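Local coordinates for interferon gamma receptor 1 (Gallus gallus, PDB 4EQ3), which probably binds interferon gamma at the cell surface as the receptor's alpha chain, through the extracellular part, built of two fibronectin type III-like domains, at residues 37-42 / 86-91; 10-15 / 31-36; 145-150 / 195-200; 126-131 / 172-177; 69-74 / 136-141. All coordinates share one frame; numbering follows the deposited sequence.

Contact 1 (37-42 / 86-91); sequences ETPHFV and AIVGSQ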
# COMPACT_ATOMS: atom_id res chain seq x y z
N GLU A 37 6.31 26.73 23.73
CA GLU A 37 7.35 26.44 22.79
C GLU A 37 7.08 25.21 21.92
O GLU A 37 5.97 24.88 21.70
CB GLU A 37 8.73 26.48 23.45
CG GLU A 37 9.35 27.87 23.30
CD GLU A 37 10.05 28.38 24.55
OE1 GLU A 37 9.48 28.35 25.64
OE2 GLU A 37 11.19 28.84 24.44
N THR A 38 8.13 24.58 21.42
CA THR A 38 7.98 23.56 20.43
C THR A 38 8.33 22.19 20.97
O THR A 38 9.45 21.90 21.29
CB THR A 38 8.78 23.86 19.18
OG1 THR A 38 10.09 24.24 19.55
CG2 THR A 38 8.15 24.98 18.36
N PRO A 39 7.31 21.36 21.07
CA PRO A 39 7.44 19.98 21.48
C PRO A 39 8.24 19.15 20.50
O PRO A 39 8.28 19.43 19.34
CB PRO A 39 6.01 19.49 21.52
CG PRO A 39 5.18 20.59 21.37
CD PRO A 39 5.92 21.71 20.80
N HIS A 40 8.91 18.14 21.01
CA HIS A 40 9.54 17.13 20.16
C HIS A 40 9.00 15.77 20.60
O HIS A 40 8.45 15.65 21.69
CB HIS A 40 11.06 17.17 20.27
CG HIS A 40 11.66 18.43 19.73
ND1 HIS A 40 11.61 19.63 20.40
CD2 HIS A 40 12.34 18.67 18.58
CE1 HIS A 40 12.23 20.56 19.69
NE2 HIS A 40 12.68 20.00 18.58
N PHE A 41 9.16 14.76 19.77
CA PHE A 41 8.55 13.47 20.06
C PHE A 41 9.52 12.30 19.94
O PHE A 41 10.54 12.40 19.26
CB PHE A 41 7.32 13.25 19.17
CG PHE A 41 6.31 14.35 19.25
CD1 PHE A 41 5.44 14.44 20.33
CD2 PHE A 41 6.21 15.30 18.24
CE1 PHE A 41 4.51 15.46 20.41
CE2 PHE A 41 5.28 16.33 18.31
CZ PHE A 41 4.42 16.41 19.39
N VAL A 42 9.20 11.20 20.62
CA VAL A 42 9.97 9.98 20.48
C VAL A 42 9.05 8.81 20.18
O VAL A 42 8.10 8.54 20.92
CB VAL A 42 10.78 9.65 21.75
CG1 VAL A 42 11.62 8.42 21.53
CG2 VAL A 42 11.67 10.84 22.13
N ALA A 86 5.83 12.70 24.23
CA ALA A 86 6.17 14.09 23.93
C ALA A 86 7.21 14.64 24.90
O ALA A 86 7.18 14.36 26.10
CB ALA A 86 4.93 14.96 23.97
N ILE A 87 8.12 15.45 24.37
CA ILE A 87 9.09 16.15 25.20
C ILE A 87 8.87 17.66 25.10
O ILE A 87 8.90 18.23 24.01
CB ILE A 87 10.52 15.82 24.79
CG1 ILE A 87 10.71 14.31 24.72
CG2 ILE A 87 11.50 16.46 25.77
CD1 ILE A 87 12.03 13.89 24.11
N VAL A 88 8.67 18.28 26.25
CA VAL A 88 8.38 19.70 26.34
C VAL A 88 9.33 20.33 27.35
O VAL A 88 9.17 20.17 28.56
CB VAL A 88 6.92 19.94 26.78
CG1 VAL A 88 6.72 21.37 27.25
CG2 VAL A 88 5.96 19.60 25.66
N GLY A 89 10.33 21.05 26.86
CA GLY A 89 11.37 21.55 27.72
C GLY A 89 12.06 20.40 28.43
O GLY A 89 12.51 19.45 27.80
N SER A 90 12.11 20.49 29.76
CA SER A 90 12.76 19.47 30.58
C SER A 90 11.74 18.43 31.06
O SER A 90 12.02 17.63 31.95
CB SER A 90 13.44 20.12 31.79
OG SER A 90 12.59 21.10 32.38
N GLN A 91 10.57 18.45 30.46
CA GLN A 91 9.53 17.56 30.87
C GLN A 91 9.16 16.57 29.75
O GLN A 91 9.28 16.87 28.60
CB GLN A 91 8.35 18.34 31.44
CG GLN A 91 8.53 18.72 32.94
CD GLN A 91 7.35 19.49 33.50
OE1 GLN A 91 6.36 18.91 33.95
NE2 GLN A 91 7.46 20.80 33.49
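The carbonyl oxygen of H40 takes the amide hydrogen of I87 along a nearly straight line, with I87 N only 2.7 Å from H40 O. H40 N returns the bond to I87 O at 3.0 Å. H40 and I87 are thus an antiparallel hydrogen-bonded pair, which joins strands 40-46 and 81-88 in the four-stranded sheet of the first fibronectin type III-like domain. The next pair, F41 and A86, is non-hydrogen-bonded. A small residue suits that place: A86 CB lies 3.6 Å from F41 CE1, and the F41 ring also meets W30 and Y32 edge to face. On the face carrying H40 and I87, the extended I87 chain (chi2 171°) delivers CD1 to V42 CG2 at 3.7 Å. P39, which lacks an amide hydrogen, fits the end of the ladder; its CA approaches I87 O at 3.4 Å. Beyond V88, a type II' turn through G89, at positive phi, leads to strand 91-97. Before that turn, V88 CG2 rests 4.1 Å from P39 CB.

Contact 2 (10-15 / 31-36); sequences AVPSPT and QYPSMS
At the open end of the hairpin formed by strands 17-22 and 25-31, the first two of the first fibronectin type III-like domain, T15 and Q31 make an antiparallel hydrogen-bonded pair. Q31 N lies 2.6 Å from T15 O, and T15 N gives its hydrogen back to Q31 O at 2.8 Å. Past this bridge the chains diverge, and Y32 spans the widening gap. Its CG stands anti to the backbone N (chi1 -157°), which carries the ring along the S13-P14 backbone; P14 N lies at the ring edge, in its plane. The phenol end donates to P12 O, with Y32 OH 2.9 Å away and tilted 26° from the carbonyl plane. Tyrosine suits the spot because its ring packs while its hydroxyl satisfies a carbonyl of the irregular N-terminal segment. Prolines, which cannot donate a backbone hydrogen bond, fit such a segment: P12 CG touches P33 CG at 3.9 Å. The methyl end of the selenomethionine M35 also presses on the P12 ring, M35 CE lying 3.4 Å from P12 CG, a tight contact.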
# COMPACT_ATOMS: atom_id res chain seq x y z
N ALA A 10 -0.24 18.57 32.89
CA ALA A 10 1.20 18.73 32.84
C ALA A 10 1.64 18.76 31.40
O ALA A 10 1.16 19.56 30.65
CB ALA A 10 1.86 17.64 33.55
N VAL A 11 2.56 17.88 31.03
CA VAL A 11 2.97 17.71 29.64
C VAL A 11 2.21 16.51 29.12
O VAL A 11 2.60 15.40 29.28
CB VAL A 11 4.48 17.47 29.48
CG1 VAL A 11 4.81 16.87 28.12
CG2 VAL A 11 5.23 18.73 29.74
N PRO A 12 1.09 16.81 28.52
CA PRO A 12 0.15 15.82 28.04
C PRO A 12 0.80 14.95 27.00
O PRO A 12 1.79 15.33 26.47
CB PRO A 12 -0.95 16.67 27.46
CG PRO A 12 -0.29 17.86 27.02
CD PRO A 12 0.77 18.15 28.00
N SER A 13 0.21 13.79 26.74
CA SER A 13 0.74 12.84 25.78
C SER A 13 0.17 13.14 24.40
O SER A 13 -0.89 13.74 24.29
CB SER A 13 0.36 11.41 26.17
OG SER A 13 -0.99 11.14 25.86
N PRO A 14 0.87 12.72 23.35
CA PRO A 14 0.32 12.89 22.00
C PRO A 14 -1.10 12.33 21.91
O PRO A 14 -1.57 11.59 22.80
CB PRO A 14 1.27 12.08 21.13
CG PRO A 14 2.57 12.08 21.88
CD PRO A 14 2.17 12.02 23.33
N THR A 15 -1.79 12.67 20.83
CA THR A 15 -3.18 12.29 20.70
C THR A 15 -3.51 11.94 19.25
O THR A 15 -2.73 12.22 18.34
CB THR A 15 -4.10 13.43 21.18
OG1 THR A 15 -5.36 12.89 21.59
CG2 THR A 15 -4.29 14.47 20.10
N GLN A 31 -1.44 13.94 16.84
CA GLN A 31 -1.71 15.35 17.02
C GLN A 31 -1.26 15.79 18.40
O GLN A 31 -1.13 14.97 19.32
CB GLN A 31 -3.20 15.62 16.81
CG GLN A 31 -3.65 15.47 15.36
CD GLN A 31 -5.14 15.61 15.19
OE1 GLN A 31 -5.92 15.08 15.98
NE2 GLN A 31 -5.55 16.32 14.14
N TYR A 32 -1.01 17.09 18.54
CA TYR A 32 -0.54 17.61 19.80
C TYR A 32 -1.08 19.01 20.06
O TYR A 32 -1.23 19.80 19.13
CB TYR A 32 0.99 17.62 19.83
CG TYR A 32 1.54 17.62 21.23
CD1 TYR A 32 1.48 16.47 22.02
CD2 TYR A 32 2.10 18.76 21.79
CE1 TYR A 32 1.97 16.46 23.31
CE2 TYR A 32 2.60 18.76 23.07
CZ TYR A 32 2.53 17.60 23.82
OH TYR A 32 3.01 17.58 25.10
N PRO A 33 -1.36 19.30 21.33
CA PRO A 33 -1.82 20.62 21.73
C PRO A 33 -0.79 21.71 21.55
O PRO A 33 0.37 21.46 21.48
CB PRO A 33 -2.18 20.43 23.19
CG PRO A 33 -1.44 19.30 23.61
CD PRO A 33 -1.32 18.41 22.48
N SER A 34 -1.28 22.93 21.40
CA SER A 34 -0.45 24.08 21.25
C SER A 34 0.29 24.43 22.56
O SER A 34 -0.33 24.54 23.59
CB SER A 34 -1.28 25.25 20.74
OG SER A 34 -0.44 26.30 20.42
N MSE A 35 1.61 24.59 22.50
CA MSE A 35 2.40 24.81 23.69
C MSE A 35 3.15 26.08 23.48
O MSE A 35 3.32 26.48 22.38
CB MSE A 35 3.41 23.71 23.88
CG MSE A 35 2.90 22.37 24.13
SE MSE A 35 1.74 22.36 25.51
CE MSE A 35 1.13 20.56 25.47
N SER A 36 3.63 26.71 24.55
CA SER A 36 4.37 27.95 24.39
C SER A 36 5.49 27.71 23.42
O SER A 36 5.62 28.38 22.40
CB SER A 36 4.95 28.43 25.69
OG SER A 36 4.20 27.98 26.77

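Contact 3 (145-150 / 195-200); sequences YSELSY and HFFDDL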
# COMPACT_ATOMS: atom_id res chain seq x y z
N TYR A 145 6.36 -10.24 -3.24
CA TYR A 145 6.15 -10.03 -4.67
C TYR A 145 5.96 -11.34 -5.41
O TYR A 145 5.23 -11.41 -6.39
CB TYR A 145 7.32 -9.26 -5.30
CG TYR A 145 7.40 -7.81 -4.88
CD1 TYR A 145 6.24 -7.06 -4.69
CD2 TYR A 145 8.62 -7.18 -4.70
CE1 TYR A 145 6.30 -5.73 -4.32
CE2 TYR A 145 8.69 -5.84 -4.33
CZ TYR A 145 7.53 -5.13 -4.14
OH TYR A 145 7.60 -3.81 -3.76
N SER A 146 6.62 -12.39 -4.94
CA SER A 146 6.43 -13.70 -5.55
C SER A 146 4.96 -14.14 -5.49
O SER A 146 4.55 -15.10 -6.17
CB SER A 146 7.34 -14.75 -4.89
OG SER A 146 6.79 -15.22 -3.69
N GLU A 147 4.16 -13.43 -4.70
CA GLU A 147 2.73 -13.75 -4.55
C GLU A 147 1.82 -12.65 -5.11
O GLU A 147 0.62 -12.63 -4.84
CB GLU A 147 2.39 -14.00 -3.08
CG GLU A 147 3.16 -15.16 -2.43
CD GLU A 147 2.70 -16.53 -2.92
OE1 GLU A 147 1.63 -16.61 -3.55
OE2 GLU A 147 3.42 -17.52 -2.68
N LEU A 148 2.39 -11.74 -5.88
CA LEU A 148 1.60 -10.66 -6.47
C LEU A 148 0.89 -11.13 -7.73
O LEU A 148 1.51 -11.69 -8.62
CB LEU A 148 2.49 -9.47 -6.81
CG LEU A 148 1.82 -8.35 -7.61
CD1 LEU A 148 0.67 -7.70 -6.83
CD2 LEU A 148 2.85 -7.32 -8.03
N SER A 149 -0.41 -10.87 -7.81
CA SER A 149 -1.14 -11.08 -9.06
C SER A 149 -2.09 -9.90 -9.30
O SER A 149 -2.37 -9.11 -8.41
CB SER A 149 -1.92 -12.40 -9.02
OG SER A 149 -2.92 -12.40 -8.01
N TYR A 150 -2.57 -9.79 -10.53
CA TYR A 150 -3.58 -8.78 -10.83
C TYR A 150 -4.76 -9.48 -11.45
O TYR A 150 -4.59 -10.41 -12.25
CB TYR A 150 -3.02 -7.71 -11.78
CG TYR A 150 -2.00 -6.80 -11.14
CD1 TYR A 150 -0.64 -7.07 -11.22
CD2 TYR A 150 -2.40 -5.67 -10.43
CE1 TYR A 150 0.29 -6.24 -10.63
CE2 TYR A 150 -1.47 -4.83 -9.84
CZ TYR A 150 -0.13 -5.13 -9.94
OH TYR A 150 0.80 -4.31 -9.34
N HIS A 195 -3.60 -8.28 -6.24
CA HIS A 195 -3.86 -9.36 -5.28
C HIS A 195 -2.52 -9.83 -4.71
O HIS A 195 -1.54 -9.94 -5.44
CB HIS A 195 -4.53 -10.56 -5.96
CG HIS A 195 -5.99 -10.38 -6.24
ND1 HIS A 195 -6.46 -9.68 -7.33
CD2 HIS A 195 -7.08 -10.84 -5.59
CE1 HIS A 195 -7.78 -9.70 -7.33
NE2 HIS A 195 -8.19 -10.39 -6.28
N PHE A 196 -2.48 -10.09 -3.41
CA PHE A 196 -1.34 -10.77 -2.81
C PHE A 196 -1.85 -12.04 -2.10
O PHE A 196 -2.80 -11.97 -1.31
CB PHE A 196 -0.59 -9.87 -1.82
CG PHE A 196 0.27 -8.79 -2.48
CD1 PHE A 196 -0.22 -7.50 -2.63
CD2 PHE A 196 1.56 -9.06 -2.90
CE1 PHE A 196 0.56 -6.50 -3.22
CE2 PHE A 196 2.35 -8.07 -3.50
CZ PHE A 196 1.84 -6.79 -3.66
N PHE A 197 -1.23 -13.18 -2.39
CA PHE A 197 -1.67 -14.46 -1.82
C PHE A 197 -3.12 -14.75 -2.17
O PHE A 197 -3.93 -15.02 -1.28
CB PHE A 197 -1.53 -14.45 -0.30
CG PHE A 197 -0.15 -14.14 0.18
CD1 PHE A 197 0.80 -15.14 0.28
CD2 PHE A 197 0.20 -12.86 0.56
CE1 PHE A 197 2.08 -14.86 0.73
CE2 PHE A 197 1.48 -12.58 1.02
CZ PHE A 197 2.41 -13.58 1.10
N ASP A 198 -3.43 -14.70 -3.46
CA ASP A 198 -4.80 -14.83 -3.94
C ASP A 198 -5.70 -13.74 -3.36
O ASP A 198 -5.81 -12.65 -3.94
CB ASP A 198 -5.38 -16.22 -3.64
CG ASP A 198 -4.59 -17.33 -4.30
OD1 ASP A 198 -4.14 -17.12 -5.45
OD2 ASP A 198 -4.42 -18.41 -3.68
N ASP A 199 -6.33 -14.02 -2.23
CA ASP A 199 -7.29 -13.06 -1.68
C ASP A 199 -7.03 -12.57 -0.25
O ASP A 199 -7.88 -11.91 0.34
CB ASP A 199 -8.72 -13.61 -1.81
CG ASP A 199 -9.21 -13.60 -3.25
OD1 ASP A 199 -10.18 -14.34 -3.55
OD2 ASP A 199 -8.64 -12.86 -4.08
N LEU A 200 -5.85 -12.86 0.30
CA LEU A 200 -5.49 -12.35 1.61
C LEU A 200 -5.35 -10.82 1.62
O LEU A 200 -5.68 -10.16 2.61
CB LEU A 200 -4.20 -13.01 2.11
CG LEU A 200 -4.27 -14.52 2.34
CD1 LEU A 200 -3.01 -15.02 3.03
CD2 LEU A 200 -5.51 -14.93 3.14
O HOH W 1 -2.05 -13.21 -5.73
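Three backbone hydrogen bonds bind E147 and S149 to H195 and F197. H195 N reaches S149 O at 2.6 Å, S149 N donates to H195 O, and F197 N donates to E147 O at 3.1 Å. A water reinforces the ladder: it donates to E147 O, accepts from D198 N, and lies 2.6 Å from S149 OG. Serine serves well here, since with OG between its backbone N and carbonyl carbon (chi1 64°) the short side chain reaches the water. The ladder joins strands 148-156 and 186-196 of the four-stranded sheet in the second fibronectin type III domain, and the type II' turn F197-L200 carries the chain on toward strand 201-213. In CH-pi contacts, L148 CD1 sits over one face of F196, 3.8 Å from the ring centroid, while E147 CB lies 3.9 Å from the centroid of F197, over its face. The E147 side chain crosses F197 at about a right angle, its carboxylate turned only 13° from the ring plane. Apolar packing adds Y145: Y145 CD1 stands at the F196 edge, 4.2 Å from F196 CE2, and the Y145 hydroxyl bonds to P133 O. F196 meets F24, and F197 meets F77, edge to face.

Contact 4 (126-131 / 172-177); sequences DVYHPE and MNECNL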
# COMPACT_ATOMS: atom_id res chain seq x y z
N ASP A 126 -1.27 -3.40 -19.93
CA ASP A 126 -0.09 -3.31 -19.10
C ASP A 126 -0.54 -2.79 -17.75
O ASP A 126 -1.23 -1.78 -17.65
CB ASP A 126 0.96 -2.38 -19.71
CG ASP A 126 1.62 -2.98 -20.95
OD1 ASP A 126 2.43 -3.93 -20.80
OD2 ASP A 126 1.33 -2.50 -22.07
N VAL A 127 -0.15 -3.50 -16.69
CA VAL A 127 -0.58 -3.12 -15.36
C VAL A 127 0.56 -3.27 -14.37
O VAL A 127 1.31 -4.24 -14.43
CB VAL A 127 -1.79 -3.96 -14.94
CG1 VAL A 127 -1.44 -5.44 -14.97
CG2 VAL A 127 -2.30 -3.53 -13.56
N TYR A 128 0.70 -2.30 -13.48
CA TYR A 128 1.69 -2.36 -12.40
C TYR A 128 1.45 -1.26 -11.37
O TYR A 128 0.58 -0.40 -11.55
CB TYR A 128 3.11 -2.27 -12.97
CG TYR A 128 3.58 -0.87 -13.27
CD1 TYR A 128 2.87 -0.05 -14.14
CD2 TYR A 128 4.74 -0.37 -12.70
CE1 TYR A 128 3.31 1.24 -14.43
CE2 TYR A 128 5.19 0.91 -12.98
CZ TYR A 128 4.47 1.71 -13.85
OH TYR A 128 4.90 2.98 -14.13
N HIS A 129 2.22 -1.30 -10.28
CA HIS A 129 2.15 -0.30 -9.21
C HIS A 129 3.48 0.41 -9.08
O HIS A 129 4.38 -0.10 -8.40
CB HIS A 129 1.88 -0.99 -7.88
CG HIS A 129 0.43 -1.14 -7.55
ND1 HIS A 129 -0.31 -2.23 -7.94
CD2 HIS A 129 -0.41 -0.34 -6.85
CE1 HIS A 129 -1.55 -2.09 -7.50
NE2 HIS A 129 -1.63 -0.96 -6.83
N PRO A 130 3.62 1.61 -9.69
CA PRO A 130 4.90 2.33 -9.62
C PRO A 130 5.33 2.61 -8.18
O PRO A 130 6.52 2.74 -7.89
CB PRO A 130 4.61 3.65 -10.36
CG PRO A 130 3.13 3.79 -10.33
CD PRO A 130 2.59 2.38 -10.40
N GLU A 131 4.39 2.71 -7.26
CA GLU A 131 4.67 2.98 -5.86
C GLU A 131 5.34 1.85 -5.11
O GLU A 131 5.94 2.07 -4.13
CB GLU A 131 3.42 3.33 -5.13
CG GLU A 131 2.60 4.30 -5.83
CD GLU A 131 1.41 3.67 -6.56
OE1 GLU A 131 0.39 4.36 -6.54
OE2 GLU A 131 1.48 2.55 -7.14
N MSE A 172 9.70 -7.94 -12.67
CA MSE A 172 9.78 -6.58 -12.15
C MSE A 172 8.41 -6.11 -11.67
O MSE A 172 8.16 -4.96 -11.66
CB MSE A 172 10.35 -5.60 -13.20
CG MSE A 172 11.86 -5.37 -13.21
SE MSE A 172 12.75 -4.52 -14.78
CE MSE A 172 11.91 -5.51 -16.17
N ASN A 173 7.53 -7.04 -11.34
CA ASN A 173 6.18 -6.66 -10.91
C ASN A 173 5.37 -5.95 -11.98
O ASN A 173 4.34 -5.35 -11.69
CB ASN A 173 6.25 -5.78 -9.66
CG ASN A 173 6.95 -6.47 -8.50
OD1 ASN A 173 6.90 -7.70 -8.38
ND2 ASN A 173 7.61 -5.69 -7.65
N GLU A 174 5.84 -6.02 -13.23
CA GLU A 174 5.14 -5.39 -14.34
C GLU A 174 4.48 -6.45 -15.21
O GLU A 174 5.16 -7.21 -15.91
CB GLU A 174 6.09 -4.51 -15.15
CG GLU A 174 6.71 -3.38 -14.33
CD GLU A 174 7.78 -2.61 -15.10
OE1 GLU A 174 8.69 -3.25 -15.67
OE2 GLU A 174 7.71 -1.36 -15.12
N CYS A 175 3.15 -6.49 -15.17
CA CYS A 175 2.38 -7.51 -15.87
C CYS A 175 1.84 -7.00 -17.19
O CYS A 175 1.44 -5.85 -17.31
CB CYS A 175 1.21 -7.98 -15.01
SG CYS A 175 1.67 -8.50 -13.36
N ASN A 176 1.78 -7.90 -18.15
CA ASN A 176 1.23 -7.60 -19.46
C ASN A 176 0.31 -8.73 -19.90
O ASN A 176 0.58 -9.90 -19.63
CB ASN A 176 2.36 -7.39 -20.46
CG ASN A 176 1.90 -7.45 -21.89
OD1 ASN A 176 1.52 -8.51 -22.38
ND2 ASN A 176 1.94 -6.31 -22.58
N LEU A 177 -0.79 -8.38 -20.56
CA LEU A 177 -1.75 -9.38 -20.99
C LEU A 177 -2.30 -9.02 -22.36
O LEU A 177 -2.62 -7.86 -22.63
CB LEU A 177 -2.90 -9.44 -19.98
CG LEU A 177 -3.95 -10.54 -20.11
CD1 LEU A 177 -3.31 -11.91 -19.93
CD2 LEU A 177 -5.06 -10.31 -19.08
O HOH W 2 4.16 -4.50 -18.96
O HOH W 3 3.37 -4.06 -9.54
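N173 O begins the contact by approaching Y128 CB at 3.6 Å. The segment 172-177 here enters strand 175-180, which pairs antiparallel with strand 122-128 in the three-stranded sheet of the second fibronectin type III domain. N173 has positive phi, a conformation asparagine tolerates well, and its carbonyl accepts from a water that in turn accepts from H129 N. The water thus links the two chains just beyond the regular ladder. At E174 the methylene part does the touching: CG lies 3.9 Å from Y128 CD2. The two side chains run side by side in the same direction, with Y128 CG lodged between its own backbone N and carbonyl carbon (chi1 81°). C175 makes the hydrogen-bonded pair with V127. V127 N donates to C175 O at 2.9 Å, and C175 N donates to V127 O at 3.0 Å. C175 CB packs on V127 CG1 at 3.7 Å, while its SG closes the disulfide with C170 and its side chain lies against Y150 and V167 of the other sheet. Small, buried side chains fit this position between the sheets. N176 turns to the face shared with D126, where an amide can serve a carboxylate. N176 ND2 donates to D126 OD1 at 3.0 Å with the oxygen in the amide plane, yet it meets that oxygen from above the carboxylate, 44° out of the carboxylate plane.

Contact 5 (69-74 / 136-141); sequences LSEEIN and EVRPWM
R138 is stretched from CG to NE (chi2 -179°) while E71 bends at its second torsion (-65°), and the two side chains meet at about a right angle. The guanidinium grips one oxygen side-on: R138 NE and R138 NH2 both donate to E71 OE2, each at 3.0 Å. The oxygen lies in the guanidinium plane, although the carboxylate is turned 43° from it. Two donors on one oxygen would favour an ionised carboxylate. S70 O sits over the guanidinium face. W140 lays its flat indole against the backbone of I73 and N74. N74 CA stands 3.5 Å from the centroid of the six-membered ring, over one face, and the selenium of selenomethionine M141 (SE) lies against the opposite face. The indole nitrogen is also used: W140 NE1 donates to a water at 3.1 Å, and that water donates to S70 O and I73 O, so tryptophan both packs and bonds. This is an interface between the two fibronectin type III-like domains. One side is the loop between strands 66-68 and 81-88, where I73 packs on F82; the other is the loop between strand 122-128 and helix 142-145.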
# COMPACT_ATOMS: atom_id res chain seq x y z
N LEU A 69 7.31 4.69 9.03
CA LEU A 69 7.64 3.41 9.66
C LEU A 69 8.00 2.34 8.64
O LEU A 69 8.24 1.18 9.01
CB LEU A 69 6.45 2.92 10.50
CG LEU A 69 5.89 3.83 11.59
CD1 LEU A 69 4.63 3.21 12.20
CD2 LEU A 69 6.94 4.08 12.66
N SER A 70 8.04 2.71 7.36
CA SER A 70 8.20 1.74 6.29
C SER A 70 9.45 0.88 6.41
O SER A 70 9.50 -0.23 5.88
CB SER A 70 8.21 2.45 4.92
OG SER A 70 7.02 3.18 4.72
N GLU A 71 10.46 1.38 7.11
CA GLU A 71 11.72 0.64 7.22
C GLU A 71 11.75 -0.23 8.47
O GLU A 71 12.69 -1.00 8.66
CB GLU A 71 12.91 1.59 7.22
CG GLU A 71 13.04 2.42 5.94
CD GLU A 71 13.34 1.57 4.71
OE1 GLU A 71 14.44 0.97 4.65
OE2 GLU A 71 12.48 1.50 3.80
N GLU A 72 10.73 -0.11 9.32
CA GLU A 72 10.67 -0.86 10.57
C GLU A 72 9.78 -2.08 10.43
O GLU A 72 9.73 -2.93 11.31
CB GLU A 72 10.11 0.03 11.69
CG GLU A 72 10.90 1.30 11.92
CD GLU A 72 12.22 1.04 12.61
OE1 GLU A 72 12.31 0.03 13.36
OE2 GLU A 72 13.17 1.83 12.40
N ILE A 73 9.06 -2.15 9.32
CA ILE A 73 8.08 -3.21 9.13
C ILE A 73 8.55 -4.17 8.06
O ILE A 73 8.66 -3.81 6.89
CB ILE A 73 6.72 -2.62 8.75
CG1 ILE A 73 6.20 -1.76 9.91
CG2 ILE A 73 5.73 -3.72 8.38
CD1 ILE A 73 4.98 -0.93 9.58
N ASN A 74 8.86 -5.39 8.47
CA ASN A 74 9.35 -6.37 7.51
C ASN A 74 8.70 -7.73 7.72
O ASN A 74 9.28 -8.77 7.40
CB ASN A 74 10.87 -6.47 7.58
CG ASN A 74 11.38 -6.49 8.99
OD1 ASN A 74 11.09 -7.42 9.75
ND2 ASN A 74 12.14 -5.47 9.37
N GLU A 136 15.31 -4.59 -4.53
CA GLU A 136 16.72 -4.36 -4.24
C GLU A 136 16.90 -3.51 -2.99
O GLU A 136 17.90 -3.64 -2.28
CB GLU A 136 17.41 -3.68 -5.43
CG GLU A 136 17.94 -4.65 -6.48
CD GLU A 136 17.01 -4.78 -7.68
OE1 GLU A 136 16.37 -3.77 -8.04
OE2 GLU A 136 16.94 -5.88 -8.26
N VAL A 137 15.93 -2.65 -2.71
CA VAL A 137 16.00 -1.80 -1.53
C VAL A 137 15.33 -2.46 -0.32
O VAL A 137 15.69 -2.18 0.83
CB VAL A 137 15.38 -0.41 -1.79
CG1 VAL A 137 15.40 0.43 -0.52
CG2 VAL A 137 16.13 0.29 -2.91
N ARG A 138 14.36 -3.32 -0.57
CA ARG A 138 13.69 -4.05 0.51
C ARG A 138 13.65 -5.54 0.19
O ARG A 138 12.61 -6.06 -0.23
CB ARG A 138 12.29 -3.51 0.76
CG ARG A 138 12.28 -2.19 1.49
CD ARG A 138 10.88 -1.71 1.71
NE ARG A 138 10.86 -0.30 2.09
CZ ARG A 138 9.79 0.49 1.97
NH1 ARG A 138 8.65 0.01 1.50
NH2 ARG A 138 9.88 1.76 2.34
N PRO A 139 14.78 -6.22 0.38
CA PRO A 139 14.92 -7.63 0.00
C PRO A 139 13.84 -8.52 0.64
O PRO A 139 13.48 -9.54 0.06
CB PRO A 139 16.31 -8.00 0.52
CG PRO A 139 17.07 -6.70 0.49
CD PRO A 139 16.04 -5.66 0.90
N TRP A 140 13.33 -8.14 1.80
CA TRP A 140 12.30 -8.94 2.45
C TRP A 140 11.02 -8.98 1.62
O TRP A 140 10.14 -9.80 1.87
CB TRP A 140 12.02 -8.44 3.86
CG TRP A 140 11.13 -7.23 3.94
CD1 TRP A 140 11.52 -5.92 3.93
CD2 TRP A 140 9.71 -7.23 4.08
NE1 TRP A 140 10.42 -5.11 4.05
CE2 TRP A 140 9.30 -5.88 4.13
CE3 TRP A 140 8.74 -8.23 4.15
CZ2 TRP A 140 7.96 -5.51 4.27
CZ3 TRP A 140 7.41 -7.86 4.28
CH2 TRP A 140 7.03 -6.52 4.34
N MSE A 141 10.93 -8.10 0.64
CA MSE A 141 9.74 -7.99 -0.20
C MSE A 141 9.69 -9.04 -1.31
O MSE A 141 8.64 -9.29 -1.88
CB MSE A 141 9.63 -6.59 -0.80
CG MSE A 141 9.18 -5.52 0.19
SE MSE A 141 7.31 -5.73 0.78
CE MSE A 141 6.40 -5.76 -0.95
O HOH W 4 11.22 -2.42 5.39

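In the fold
Contacts 1 and 2 lie together in the first domain, centres 9 Å apart, and touch through Y32 of contact 2, whose CE1 is 3.4 Å from A86 CB of contact 1. Contacts 3 and 4 form a second pair in the other domain, 13 Å between centres. They belong to opposite sheets of the sandwich and meet through Y150, whose OH lies 2.7 Å from H129 ND1, probably hydrogen-bonded. The two groups are remote: the centres of contacts 1 and 4 are 44 Å apart. Contact 5 joins the domains, its centre 17 Å from contact 3 and 30 Å from contact 1; residues 136-141 lead through helix 142-145 directly into contact 3.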